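Local coordinates for flavin-containing monooxygenase (Allium sativum, PDB 6WPU), which probably catalyses the flavin-dependent S-oxygenation of S-allyl-L-cysteine, with FAD as its bound cofactor, at residues A[24-29]-A[174-179]; A[44-49]-A[353-358]; A[219-224]-A[292-297]; A[242-247]-A[266-271]. All coordinates share one frame; numbering follows the deposited sequence.

Interaction 1 (A[24-29]-A[174-179]); sequences HVAIIG and DAVVVC. With FAD (flavin-adenine dinucleotide), chain B.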
loop_
_atom_site.group_PDB
_atom_site.type_symbol
_atom_site.label_atom_id
_atom_site.label_comp_id
_atom_site.label_asym_id
_atom_site.label_seq_id
_atom_site.Cartn_x
_atom_site.Cartn_y
_atom_site.Cartn_z
ATOM N N HIS A 24 -13.539 4.526 23.213
ATOM C CA HIS A 24 -12.117 4.271 23.397
ATOM C C HIS A 24 -11.684 3.227 22.364
ATOM O O HIS A 24 -12.200 2.099 22.361
ATOM C CB HIS A 24 -11.836 3.811 24.827
ATOM C CG HIS A 24 -10.382 3.655 25.126
ATOM N ND1 HIS A 24 -9.481 4.691 24.993
ATOM C CD2 HIS A 24 -9.663 2.579 25.530
ATOM C CE1 HIS A 24 -8.271 4.261 25.308
ATOM N NE2 HIS A 24 -8.355 2.986 25.645
ATOM N N VAL A 25 -10.742 3.601 21.498
ATOM C CA VAL A 25 -10.476 2.887 20.248
ATOM C C VAL A 25 -8.996 2.542 20.129
ATOM O O VAL A 25 -8.129 3.400 20.343
ATOM C CB VAL A 25 -10.909 3.719 19.030
ATOM C CG1 VAL A 25 -10.780 2.879 17.729
ATOM C CG2 VAL A 25 -12.339 4.231 19.236
ATOM N N ALA A 26 -8.706 1.305 19.745
ATOM C CA ALA A 26 -7.330 0.917 19.460
ATOM C C ALA A 26 -7.017 1.160 17.990
ATOM O O ALA A 26 -7.850 0.905 17.112
ATOM C CB ALA A 26 -7.081 -0.550 19.803
ATOM N N ILE A 27 -5.810 1.657 17.733
ATOM C CA ILE A 27 -5.278 1.800 16.385
ATOM C C ILE A 27 -4.059 0.900 16.270
ATOM O O ILE A 27 -3.098 1.037 17.041
ATOM C CB ILE A 27 -4.924 3.254 16.059
ATOM C CG1 ILE A 27 -6.188 4.102 16.130
ATOM C CG2 ILE A 27 -4.279 3.356 14.664
ATOM C CD1 ILE A 27 -5.891 5.511 16.314
ATOM N N ILE A 28 -4.102 -0.026 15.325
ATOM C CA ILE A 28 -3.019 -0.978 15.130
ATOM C C ILE A 28 -2.212 -0.495 13.936
ATOM O O ILE A 28 -2.632 -0.669 12.790
ATOM C CB ILE A 28 -3.544 -2.400 14.932
ATOM C CG1 ILE A 28 -4.418 -2.789 16.126
ATOM C CG2 ILE A 28 -2.377 -3.387 14.765
ATOM C CD1 ILE A 28 -5.048 -4.120 15.957
ATOM N N GLY A 29 -1.071 0.127 14.215
ATOM C CA GLY A 29 -0.090 0.577 13.233
ATOM C C GLY A 29 -0.041 2.097 13.205
ATOM O O GLY A 29 -1.067 2.771 13.344
ATOM N N ASP A 174 -13.542 -0.248 23.160
ATOM C CA ASP A 174 -14.846 -0.287 22.502
ATOM C C ASP A 174 -14.728 -0.681 21.034
ATOM O O ASP A 174 -15.661 -1.275 20.475
ATOM C CB ASP A 174 -15.518 1.074 22.588
ATOM C CG ASP A 174 -15.804 1.496 24.022
ATOM O OD1 ASP A 174 -16.384 0.685 24.782
ATOM O OD2 ASP A 174 -15.439 2.640 24.370
ATOM N N ALA A 175 -13.620 -0.323 20.388
ATOM C CA ALA A 175 -13.491 -0.507 18.949
ATOM C C ALA A 175 -12.019 -0.629 18.604
ATOM O O ALA A 175 -11.146 -0.133 19.322
ATOM C CB ALA A 175 -14.144 0.651 18.170
ATOM N N VAL A 176 -11.751 -1.310 17.496
ATOM C CA VAL A 176 -10.395 -1.525 17.007
ATOM C C VAL A 176 -10.359 -1.133 15.536
ATOM O O VAL A 176 -11.193 -1.601 14.752
ATOM C CB VAL A 176 -9.962 -2.993 17.177
ATOM C CG1 VAL A 176 -8.599 -3.242 16.485
ATOM C CG2 VAL A 176 -9.899 -3.361 18.642
ATOM N N VAL A 177 -9.406 -0.278 15.161
ATOM C CA VAL A 177 -9.175 0.062 13.762
ATOM C C VAL A 177 -7.846 -0.553 13.333
ATOM O O VAL A 177 -6.791 -0.216 13.886
ATOM C CB VAL A 177 -9.170 1.577 13.519
ATOM C CG1 VAL A 177 -9.111 1.839 12.031
ATOM C CG2 VAL A 177 -10.396 2.258 14.150
ATOM N N VAL A 178 -7.890 -1.426 12.333
ATOM C CA VAL A 178 -6.696 -2.135 11.862
ATOM C C VAL A 178 -6.042 -1.317 10.754
ATOM O O VAL A 178 -6.646 -1.093 9.698
ATOM C CB VAL A 178 -7.043 -3.549 11.371
ATOM C CG1 VAL A 178 -5.793 -4.260 10.811
ATOM C CG2 VAL A 178 -7.650 -4.370 12.509
ATOM N N CYS A 179 -4.807 -0.862 10.998
ATOM C CA CYS A 179 -4.065 -0.002 10.072
ATOM C C CYS A 179 -2.669 -0.567 9.803
ATOM O O CYS A 179 -1.673 0.168 9.797
ATOM C CB CYS A 179 -3.949 1.413 10.629
ATOM S SG CYS A 179 -5.519 2.224 10.991
HETATM P PA FAD B . 2.255 0.929 6.209
HETATM O O1A FAD B . 3.100 2.073 5.648
HETATM O O2A FAD B . 2.635 -0.448 5.987
HETATM O O5B FAD B . 2.167 0.963 7.720
HETATM C C5B FAD B . 1.651 -0.038 8.588
HETATM C C4B FAD B . 2.229 0.121 10.013
HETATM O O4B FAD B . 1.678 -0.759 10.953
HETATM C C3B FAD B . 3.722 -0.058 10.060
HETATM O O3B FAD B . 4.332 1.015 10.698
HETATM C C2B FAD B . 3.926 -1.304 10.847
HETATM O O2B FAD B . 5.101 -1.309 11.575
HETATM C C1B FAD B . 2.717 -1.281 11.736
HETATM N N9A FAD B . 2.305 -2.585 12.203
HETATM C C8A FAD B . 2.132 -3.712 11.410
HETATM N N7A FAD B . 1.750 -4.746 12.170
HETATM C C5A FAD B . 1.678 -4.342 13.505
HETATM C C6A FAD B . 1.356 -4.974 14.705
HETATM N N6A FAD B . 0.982 -6.368 14.742
HETATM N N1A FAD B . 1.364 -4.271 15.851
HETATM C C2A FAD B . 1.712 -2.959 15.879
HETATM N N3A FAD B . 2.038 -2.301 14.741
HETATM C C4A FAD B . 2.032 -2.959 13.550
HETATM N N1 FAD B . 1.678 5.753 -2.130
HETATM C C2 FAD B . 1.785 7.125 -2.553
HETATM O O2 FAD B . 0.873 8.036 -2.147
HETATM N N3 FAD B . 2.750 7.508 -3.457
HETATM C C4 FAD B . 3.683 6.596 -3.907
HETATM O O4 FAD B . 4.655 6.946 -4.785
HETATM C C4X FAD B . 3.759 5.244 -3.321
HETATM N N5 FAD B . 4.840 4.417 -3.601
HETATM C C5X FAD B . 4.908 3.163 -3.003
HETATM C C6 FAD B . 5.993 2.323 -3.295
HETATM C C7 FAD B . 6.066 1.076 -2.685
HETATM C C7M FAD B . 7.229 0.178 -3.014
HETATM C C8 FAD B . 5.074 0.659 -1.799
HETATM C C8M FAD B . 5.121 -0.681 -1.138
HETATM C C9 FAD B . 3.989 1.493 -1.510
HETATM C C9A FAD B . 3.906 2.741 -2.109
HETATM N N10 FAD B . 2.800 3.605 -1.797
HETATM C C10 FAD B . 2.720 4.870 -2.396
HETATM C "C1'" FAD B . 1.729 3.146 -0.898
HETATM C "C2'" FAD B . 1.956 3.155 0.599
HETATM O "O2'" FAD B . 1.666 1.912 1.089
HETATM C "C3'" FAD B . 0.944 4.132 1.154
HETATM O "O3'" FAD B . 1.447 5.348 0.756
HETATM C "C4'" FAD B . 0.790 4.138 2.670
HETATM O "O4'" FAD B . 2.057 4.205 3.215
HETATM C "C5'" FAD B . -0.009 2.983 3.284
HETATM O "O5'" FAD B . 0.341 3.057 4.636
HETATM P P FAD B . -0.158 2.177 5.855
HETATM O O1P FAD B . -0.214 3.011 7.191
HETATM O O2P FAD B . -1.483 1.490 5.334
HETATM O O3P FAD B . 0.823 0.861 5.755
#

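Interaction 2 (A[44-49]-A[353-358]); sequences EGHTTT and WIAAVL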
loop_
_atom_site.group_PDB
_atom_site.type_symbol
_atom_site.label_atom_id
_atom_site.label_comp_id
_atom_site.label_asym_id
_atom_site.label_seq_id
_atom_site.Cartn_x
_atom_site.Cartn_y
_atom_site.Cartn_z
ATOM N N GLU A 44 -13.151 13.724 16.377
ATOM C CA GLU A 44 -14.541 13.384 16.622
ATOM C C GLU A 44 -14.840 13.132 18.103
ATOM O O GLU A 44 -15.973 12.781 18.432
ATOM C CB GLU A 44 -14.906 12.167 15.760
ATOM C CG GLU A 44 -16.375 11.848 15.604
ATOM C CD GLU A 44 -17.170 12.908 14.857
ATOM O OE1 GLU A 44 -16.574 13.833 14.256
ATOM O OE2 GLU A 44 -18.410 12.799 14.867
ATOM N N GLY A 45 -13.863 13.318 19.001
ATOM C CA GLY A 45 -14.090 13.210 20.435
ATOM C C GLY A 45 -13.706 11.881 21.064
ATOM O O GLY A 45 -13.874 11.720 22.277
ATOM N N HIS A 46 -13.201 10.927 20.285
ATOM C CA HIS A 46 -12.837 9.619 20.816
ATOM C C HIS A 46 -11.466 9.657 21.480
ATOM O O HIS A 46 -10.621 10.487 21.157
ATOM C CB HIS A 46 -12.827 8.569 19.703
ATOM C CG HIS A 46 -14.117 8.487 18.954
ATOM N ND1 HIS A 46 -15.309 8.158 19.564
ATOM C CD2 HIS A 46 -14.408 8.714 17.653
ATOM C CE1 HIS A 46 -16.281 8.179 18.668
ATOM N NE2 HIS A 46 -15.759 8.509 17.498
ATOM N N THR A 47 -11.254 8.739 22.419
ATOM C CA THR A 47 -9.926 8.464 22.951
ATOM C C THR A 47 -9.343 7.237 22.244
ATOM O O THR A 47 -10.072 6.394 21.706
ATOM C CB THR A 47 -9.970 8.238 24.463
ATOM O OG1 THR A 47 -10.793 7.104 24.748
ATOM C CG2 THR A 47 -10.550 9.454 25.179
ATOM N N THR A 48 -8.018 7.151 22.221
ATOM C CA THR A 48 -7.353 6.126 21.425
ATOM C C THR A 48 -6.118 5.640 22.153
ATOM O O THR A 48 -5.535 6.354 22.970
ATOM C CB THR A 48 -6.901 6.622 20.036
ATOM O OG1 THR A 48 -5.924 7.657 20.198
ATOM C CG2 THR A 48 -8.064 7.152 19.205
ATOM N N THR A 49 -5.725 4.414 21.821
ATOM C CA THR A 49 -4.391 3.894 22.093
ATOM C C THR A 49 -3.814 3.433 20.760
ATOM O O THR A 49 -4.430 2.621 20.060
ATOM C CB THR A 49 -4.423 2.737 23.103
ATOM O OG1 THR A 49 -5.002 3.182 24.343
ATOM C CG2 THR A 49 -3.018 2.198 23.354
ATOM N N TRP A 353 -14.979 8.672 8.187
ATOM C CA TRP A 353 -16.241 7.943 8.201
ATOM C C TRP A 353 -16.357 7.073 9.446
ATOM O O TRP A 353 -17.388 7.091 10.142
ATOM C CB TRP A 353 -16.331 7.095 6.935
ATOM C CG TRP A 353 -17.604 6.345 6.741
ATOM C CD1 TRP A 353 -18.880 6.802 6.957
ATOM C CD2 TRP A 353 -17.731 4.998 6.278
ATOM N NE1 TRP A 353 -19.792 5.814 6.664
ATOM C CE2 TRP A 353 -19.112 4.698 6.235
ATOM C CE3 TRP A 353 -16.810 4.009 5.899
ATOM C CZ2 TRP A 353 -19.596 3.456 5.823
ATOM C CZ3 TRP A 353 -17.293 2.778 5.485
ATOM C CH2 TRP A 353 -18.677 2.514 5.448
ATOM N N ILE A 354 -15.300 6.310 9.745
ATOM C CA ILE A 354 -15.311 5.429 10.909
ATOM C C ILE A 354 -15.575 6.232 12.180
ATOM O O ILE A 354 -16.405 5.850 13.011
ATOM C CB ILE A 354 -13.992 4.649 11.009
ATOM C CG1 ILE A 354 -13.850 3.642 9.866
ATOM C CG2 ILE A 354 -13.886 3.928 12.368
ATOM C CD1 ILE A 354 -12.415 3.108 9.772
ATOM N N ALA A 355 -14.868 7.357 12.346
ATOM C CA ALA A 355 -15.002 8.153 13.563
ATOM C C ALA A 355 -16.424 8.678 13.727
ATOM O O ALA A 355 -16.984 8.642 14.829
ATOM C CB ALA A 355 -14.006 9.313 13.550
ATOM N N ALA A 356 -17.034 9.143 12.629
ATOM C CA ALA A 356 -18.392 9.660 12.690
ATOM C C ALA A 356 -19.404 8.556 12.971
ATOM O O ALA A 356 -20.418 8.800 13.637
ATOM C CB ALA A 356 -18.729 10.382 11.389
ATOM N N VAL A 357 -19.155 7.343 12.476
ATOM C CA VAL A 357 -20.004 6.207 12.832
ATOM C C VAL A 357 -19.871 5.893 14.326
ATOM O O VAL A 357 -20.870 5.804 15.050
ATOM C CB VAL A 357 -19.656 4.985 11.960
ATOM C CG1 VAL A 357 -20.327 3.735 12.506
ATOM C CG2 VAL A 357 -20.062 5.220 10.515
ATOM N N LEU A 358 -18.632 5.739 14.809
ATOM C CA LEU A 358 -18.410 5.397 16.214
ATOM C C LEU A 358 -19.017 6.425 17.161
ATOM O O LEU A 358 -19.472 6.062 18.253
ATOM C CB LEU A 358 -16.912 5.253 16.495
ATOM C CG LEU A 358 -16.309 3.978 15.886
ATOM C CD1 LEU A 358 -14.818 3.928 16.086
ATOM C CD2 LEU A 358 -16.990 2.753 16.495
#

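Interaction 3 (A[219-224]-A[292-297]); sequences VIIGSS and HCTGYV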
loop_
_atom_site.group_PDB
_atom_site.type_symbol
_atom_site.label_atom_id
_atom_site.label_comp_id
_atom_site.label_asym_id
_atom_site.label_seq_id
_atom_site.Cartn_x
_atom_site.Cartn_y
_atom_site.Cartn_z
ATOM N N VAL A 219 16.342 -11.112 -14.407
ATOM C CA VAL A 219 14.962 -11.162 -14.868
ATOM C C VAL A 219 14.077 -10.576 -13.770
ATOM O O VAL A 219 14.184 -10.965 -12.598
ATOM C CB VAL A 219 14.542 -12.592 -15.237
ATOM C CG1 VAL A 219 13.064 -12.626 -15.637
ATOM C CG2 VAL A 219 15.427 -13.128 -16.378
ATOM N N ILE A 220 13.247 -9.605 -14.141
ATOM C CA ILE A 220 12.278 -8.989 -13.241
ATOM C C ILE A 220 10.902 -9.431 -13.713
ATOM O O ILE A 220 10.503 -9.110 -14.839
ATOM C CB ILE A 220 12.372 -7.451 -13.246
ATOM C CG1 ILE A 220 13.815 -6.944 -13.141
ATOM C CG2 ILE A 220 11.504 -6.860 -12.160
ATOM C CD1 ILE A 220 14.362 -6.904 -11.780
ATOM N N ILE A 221 10.175 -10.163 -12.868
ATOM C CA ILE A 221 8.811 -10.591 -13.186
ATOM C C ILE A 221 7.843 -9.600 -12.553
ATOM O O ILE A 221 7.764 -9.498 -11.324
ATOM C CB ILE A 221 8.520 -12.009 -12.679
ATOM C CG1 ILE A 221 9.583 -12.997 -13.173
ATOM C CG2 ILE A 221 7.131 -12.449 -13.116
ATOM C CD1 ILE A 221 9.487 -14.343 -12.512
ATOM N N GLY A 222 7.095 -8.878 -13.384
ATOM C CA GLY A 222 6.036 -8.027 -12.876
ATOM C C GLY A 222 5.379 -7.244 -13.989
ATOM O O GLY A 222 6.013 -6.974 -15.014
ATOM N N SER A 223 4.113 -6.869 -13.810
ATOM C CA SER A 223 3.375 -6.135 -14.829
ATOM C C SER A 223 3.126 -4.678 -14.465
ATOM O O SER A 223 2.555 -3.943 -15.275
ATOM C CB SER A 223 2.039 -6.825 -15.106
ATOM O OG SER A 223 1.335 -6.999 -13.892
ATOM N N SER A 224 3.531 -4.245 -13.281
ATOM C CA SER A 224 3.279 -2.890 -12.813
ATOM C C SER A 224 4.401 -1.942 -13.233
ATOM O O SER A 224 5.483 -2.359 -13.654
ATOM C CB SER A 224 3.138 -2.872 -11.297
ATOM O OG SER A 224 4.389 -3.132 -10.685
ATOM N N HIS A 292 11.054 -11.715 -8.227
ATOM C CA HIS A 292 9.592 -11.600 -8.306
ATOM C C HIS A 292 9.188 -10.194 -7.876
ATOM O O HIS A 292 9.364 -9.829 -6.710
ATOM C CB HIS A 292 8.884 -12.611 -7.406
ATOM C CG HIS A 292 9.266 -14.038 -7.635
ATOM N ND1 HIS A 292 8.335 -15.016 -7.915
ATOM C CD2 HIS A 292 10.468 -14.663 -7.585
ATOM C CE1 HIS A 292 8.952 -16.178 -8.049
ATOM N NE2 HIS A 292 10.246 -15.992 -7.852
ATOM N N CYS A 293 8.676 -9.390 -8.803
ATOM C CA CYS A 293 8.029 -8.124 -8.425
ATOM C C CYS A 293 6.516 -8.285 -8.546
ATOM O O CYS A 293 5.828 -7.557 -9.247
ATOM C CB CYS A 293 8.551 -6.962 -9.279
ATOM S SG CYS A 293 8.297 -5.266 -8.552
ATOM N N THR A 294 6.015 -9.293 -7.836
ATOM C CA THR A 294 4.647 -9.768 -7.972
ATOM C C THR A 294 3.740 -9.315 -6.827
ATOM O O THR A 294 2.619 -9.814 -6.708
ATOM C CB THR A 294 4.665 -11.293 -8.070
ATOM O OG1 THR A 294 5.685 -11.798 -7.191
ATOM C CG2 THR A 294 4.990 -11.739 -9.503
ATOM N N GLY A 295 4.194 -8.398 -5.987
ATOM C CA GLY A 295 3.319 -7.789 -4.998
ATOM C C GLY A 295 3.192 -8.582 -3.708
ATOM O O GLY A 295 4.049 -9.395 -3.330
ATOM N N TYR A 296 2.076 -8.332 -3.022
ATOM C CA TYR A 296 1.930 -8.715 -1.629
ATOM C C TYR A 296 0.541 -9.282 -1.379
ATOM O O TYR A 296 -0.344 -9.241 -2.239
ATOM C CB TYR A 296 2.203 -7.519 -0.712
ATOM C CG TYR A 296 3.610 -7.022 -0.885
ATOM C CD1 TYR A 296 4.639 -7.513 -0.083
ATOM C CD2 TYR A 296 3.921 -6.082 -1.868
ATOM C CE1 TYR A 296 5.944 -7.085 -0.250
ATOM C CE2 TYR A 296 5.226 -5.648 -2.050
ATOM C CZ TYR A 296 6.232 -6.154 -1.241
ATOM O OH TYR A 296 7.534 -5.735 -1.428
ATOM N N VAL A 297 0.365 -9.833 -0.177
ATOM C CA VAL A 297 -0.925 -10.332 0.273
ATOM C C VAL A 297 -1.267 -9.639 1.590
ATOM O O VAL A 297 -0.402 -9.096 2.288
ATOM C CB VAL A 297 -0.952 -11.865 0.440
ATOM C CG1 VAL A 297 -0.595 -12.562 -0.875
ATOM C CG2 VAL A 297 -0.006 -12.289 1.534
#

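Interaction 4 (A[242-247]-A[266-271]); sequences HIANRS and SMIKIT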
loop_
_atom_site.group_PDB
_atom_site.type_symbol
_atom_site.label_atom_id
_atom_site.label_comp_id
_atom_site.label_asym_id
_atom_site.label_seq_id
_atom_site.Cartn_x
_atom_site.Cartn_y
_atom_site.Cartn_z
ATOM N N HIS A 242 15.887 -8.116 -18.063
ATOM C CA HIS A 242 14.780 -8.629 -18.860
ATOM C C HIS A 242 13.524 -8.598 -17.997
ATOM O O HIS A 242 13.497 -9.209 -16.921
ATOM C CB HIS A 242 15.069 -10.052 -19.341
ATOM C CG HIS A 242 16.236 -10.151 -20.276
ATOM N ND1 HIS A 242 16.090 -10.164 -21.645
ATOM C CD2 HIS A 242 17.567 -10.241 -20.038
ATOM C CE1 HIS A 242 17.281 -10.263 -22.211
ATOM N NE2 HIS A 242 18.194 -10.299 -21.256
ATOM N N ILE A 243 12.501 -7.871 -18.446
ATOM C CA ILE A 243 11.226 -7.801 -17.738
ATOM C C ILE A 243 10.287 -8.827 -18.350
ATOM O O ILE A 243 10.108 -8.860 -19.573
ATOM C CB ILE A 243 10.614 -6.392 -17.801
ATOM C CG1 ILE A 243 11.650 -5.333 -17.423
ATOM C CG2 ILE A 243 9.414 -6.294 -16.868
ATOM C CD1 ILE A 243 11.101 -3.914 -17.414
ATOM N N ALA A 244 9.709 -9.685 -17.508
ATOM C CA ALA A 244 8.645 -10.598 -17.921
ATOM C C ALA A 244 7.347 -9.964 -17.454
ATOM O O ALA A 244 7.032 -10.001 -16.266
ATOM C CB ALA A 244 8.827 -11.987 -17.321
ATOM N N ASN A 245 6.601 -9.366 -18.381
ATOM C CA ASN A 245 5.438 -8.537 -18.053
ATOM C C ASN A 245 4.248 -9.183 -18.749
ATOM O O ASN A 245 4.053 -9.011 -19.958
ATOM C CB ASN A 245 5.655 -7.084 -18.495
ATOM C CG ASN A 245 4.408 -6.207 -18.331
ATOM O OD1 ASN A 245 3.323 -6.682 -18.010
ATOM N ND2 ASN A 245 4.572 -4.914 -18.570
ATOM N N ARG A 246 3.446 -9.916 -17.980
ATOM C CA ARG A 246 2.428 -10.753 -18.599
ATOM C C ARG A 246 1.274 -9.956 -19.191
ATOM O O ARG A 246 0.419 -10.553 -19.847
ATOM C CB ARG A 246 1.892 -11.777 -17.600
ATOM C CG ARG A 246 1.062 -11.206 -16.493
ATOM C CD ARG A 246 0.235 -12.316 -15.887
ATOM N NE ARG A 246 -0.297 -11.963 -14.577
ATOM C CZ ARG A 246 -0.789 -12.854 -13.723
ATOM N NH1 ARG A 246 -1.258 -12.463 -12.541
ATOM N NH2 ARG A 246 -0.802 -14.141 -14.056
ATOM N N SER A 247 1.225 -8.638 -18.987
ATOM C CA SER A 247 0.242 -7.825 -19.689
ATOM C C SER A 247 0.675 -7.484 -21.111
ATOM O O SER A 247 -0.140 -6.964 -21.878
ATOM C CB SER A 247 -0.041 -6.543 -18.900
ATOM O OG SER A 247 0.912 -5.543 -19.199
ATOM N N SER A 266 7.026 -10.971 -22.539
ATOM C CA SER A 266 5.699 -11.255 -22.032
ATOM C C SER A 266 5.758 -12.155 -20.805
ATOM O O SER A 266 5.207 -11.817 -19.751
ATOM C CB SER A 266 4.851 -11.886 -23.137
ATOM O OG SER A 266 3.485 -11.847 -22.773
ATOM N N MET A 267 6.431 -13.293 -20.905
ATOM C CA MET A 267 6.408 -14.235 -19.797
ATOM C C MET A 267 7.526 -15.247 -19.963
ATOM O O MET A 267 7.984 -15.516 -21.079
ATOM C CB MET A 267 5.071 -14.971 -19.715
ATOM C CG MET A 267 4.786 -15.789 -20.960
ATOM S SD MET A 267 3.151 -16.550 -20.975
ATOM C CE MET A 267 3.370 -17.886 -19.803
ATOM N N ILE A 268 7.953 -15.803 -18.831
ATOM C CA ILE A 268 8.867 -16.933 -18.852
ATOM C C ILE A 268 8.126 -18.155 -19.372
ATOM O O ILE A 268 7.057 -18.516 -18.867
ATOM C CB ILE A 268 9.447 -17.197 -17.456
ATOM C CG1 ILE A 268 10.244 -15.985 -16.958
ATOM C CG2 ILE A 268 10.329 -18.451 -17.494
ATOM C CD1 ILE A 268 10.754 -16.118 -15.525
ATOM N N LYS A 269 8.693 -18.799 -20.382
ATOM C CA LYS A 269 8.163 -20.066 -20.860
ATOM C C LYS A 269 8.713 -21.246 -20.067
ATOM O O LYS A 269 7.954 -22.150 -19.702
ATOM C CB LYS A 269 8.474 -20.210 -22.348
ATOM C CG LYS A 269 8.493 -21.615 -22.892
ATOM C CD LYS A 269 8.552 -21.560 -24.403
ATOM C CE LYS A 269 9.320 -22.730 -24.975
ATOM N NZ LYS A 269 9.608 -22.549 -26.423
ATOM N N ILE A 270 10.014 -21.242 -19.773
ATOM C CA ILE A 270 10.658 -22.350 -19.072
ATOM C C ILE A 270 11.970 -21.831 -18.496
ATOM O O ILE A 270 12.621 -20.961 -19.087
ATOM C CB ILE A 270 10.863 -23.572 -20.014
ATOM C CG1 ILE A 270 11.371 -24.791 -19.245
ATOM C CG2 ILE A 270 11.828 -23.272 -21.179
ATOM C CD1 ILE A 270 10.443 -25.228 -18.143
ATOM N N THR A 271 12.339 -22.333 -17.315
ATOM C CA THR A 271 13.691 -22.179 -16.789
ATOM C C THR A 271 14.405 -23.535 -16.810
ATOM O O THR A 271 13.785 -24.583 -16.617
ATOM C CB THR A 271 13.683 -21.584 -15.371
ATOM O OG1 THR A 271 12.957 -22.437 -14.476
ATOM C CG2 THR A 271 13.032 -20.200 -15.369
#

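Interaction 1 (A[24-29]-A[174-179])
With CG turned to lie beside its backbone N (chi1 -63°), Asp174 swings its carboxylate to His24, where OD2 accepts a hydrogen bond from His24 N at 2.9 Å, nearly straight (173°), through its anti lone pair. OD1 is salt-bridged to Lys156. Replacing Asp174 by alanine removes both bonds and is likely to leave the His24 amide without this acceptor and Lys156 without this counter-charge. Beyond this corner the strands run parallel: Ala26 N reaches Ala175 O at 2.9 Å, and Val177 N reaches Ala26 O at 2.8 Å. They are neighbouring inner strands of a five-stranded parallel sheet, consistent with a Rossmann-type FAD-binding fold, and Gly29 opens a GxGxxG sequence at the FAD; its CA stands 3.2 Å from FAD O4B. Ile28 sends CD1 onto Val176 CG1 (3.7 Å), the two side chains crossing obliquely, while its CG2 borders the adenine. Facing helix 32-43, Val25 CG1 meets Val177 CG2 at 3.7 Å and Ile27 CG2 meets Cys179 SG at 4.0 Å.

Interaction 2 (A[44-49]-A[353-358])
One hydrogen bond ties His46 to the helix: NE2 donates to Ala355 O at 2.9 Å, almost straight (170°), with the carbonyl oxygen lying close to the plane of the imidazole. The NE2 nitrogen comes to the carbonyl from the side, at a C=O...N angle of 128°. On the other side of the ring ND1 accepts from the backbone N of Arg23, so bonds at both nitrogens fix the rotation of this buried imidazole. A phenylalanine here has no ring nitrogen, and would probably leave Ala355 O without this donor and the Arg23 amide without this acceptor. Van der Waals contacts accompany this bond. Leu358 lays its CB 3.6 Å from His46 NE2, the two side chains meeting at about a right angle. Glu44, bent at chi2, rests CB on Ala355 CB (3.7 Å) and CG against Ala355 O (3.4 Å). The carboxylate of Glu44 is the charged group here: it passes Ala356 CA and turns to the end of the helix, where OE2 meets Arg361 in a salt bridge and Ser359 OG in a hydrogen bond. Gly45, in a Schellman motif, ends helix 32-43 and leads into strand 47-52. The last turn of helix 343-358 thus docks on this helix-to-strand connection, with Leu41 of helix 32-43 touching both His46 and Ala355, and Leu358 reaching Val25 of strand 24-28.

Interaction 3 (A[219-224]-A[292-297])
Ile221 and His292 form a parallel bridge, their CA atoms 5.0 Å apart, and just past it Cys293 N donates to Ile221 O at 2.7 Å, lying in the carbonyl plane though bent at the hydrogen (140°). After that one bond the chains part. Gly222 lies with its CA 3.7 Å from Cys293 O; a CB on Gly222 would collide with that oxygen. Cys293 brings its CB to 3.4 Å from Ile221 O and to 4.1 Å from Ile220 CG2, and its side chain, in the conformer given, touches Ser226 and Ala227 of helix 225-234. The strand 217-221, the glycine turn and helix 225-234, with Ser224 at its N-cap position, make a strand-turn-helix unit consistent with the second dinucleotide-binding region of flavin-containing monooxygenases. Cys293, Thr294 and Gly295 fall in a CTGY sequence resembling the ATG-type linker of that family. Thr294 has CG2 beside its backbone N, which sets this methyl 4.3 Å from Ile221 CG2, while OG1 bonds to Arg187 O. The CB atoms of His292 and Ile221 leave on the same face of the sheet; His292 NE2 is hydrogen-bonded to Gln201 OE1 and ND1 to Ala189 N.

Interaction 4 (A[242-247]-A[266-271])
Arg246 begins its side chain beside Ser266, with CB 4.0 Å from Ser266 O. Its CG sits between the backbone N and the carbonyl carbon (chi1 70°), and from CG to NE the chain runs extended, so CD, NE and the guanidinium group lead away from 266-271; the side chain also touches Arg389. The backbone at its root is closer: Arg246 CA makes a CH...O contact of 3.2 Å with Ser266 O, and Ser266 CA returns one of 3.5 Å to Asn245 O. Ser266 OG turns instead to Ile248 O. Deeper in, Ala244 CB packs on Met267 CA (4.1 Å) and Ile268 CG1 (4.3 Å). Asn245 OD1 receives both Ser247 N (3.0 Å) and Ser247 OG (2.9 Å) from the same face of its amide plane. The bond from Ser247 N makes an Asx turn just past strand 240-244, which pairs in parallel with strand 262-271 in what is probably the second dinucleotide-binding region, at the kind of strand end that in related flavin monooxygenases lies near NADPH.

In the fold
The four contacts form two pairs on opposite sides of the chain's centre. Interactions 1 and 2, centres about 10 Å apart, share the five-stranded parallel sheet through the neighbouring strands 24-28 and 47-52, probably hydrogen-bonded from Ile27 N to Thr49 O. Interactions 3 and 4, centres about 11 Å apart, share the mixed sheet through strands 217-221 and 240-244. The centres of interactions 1 and 3 stand about 31 Å apart, those of 2 and 4 about 47 Å. Along the chain interactions 1 and 2 cross, 1 closes before 3 opens, and 4 nests inside 3, both within the loop closed by 2; helix 343-358 returns to the FAD-binding sheet after the chain leaves the mixed sheet.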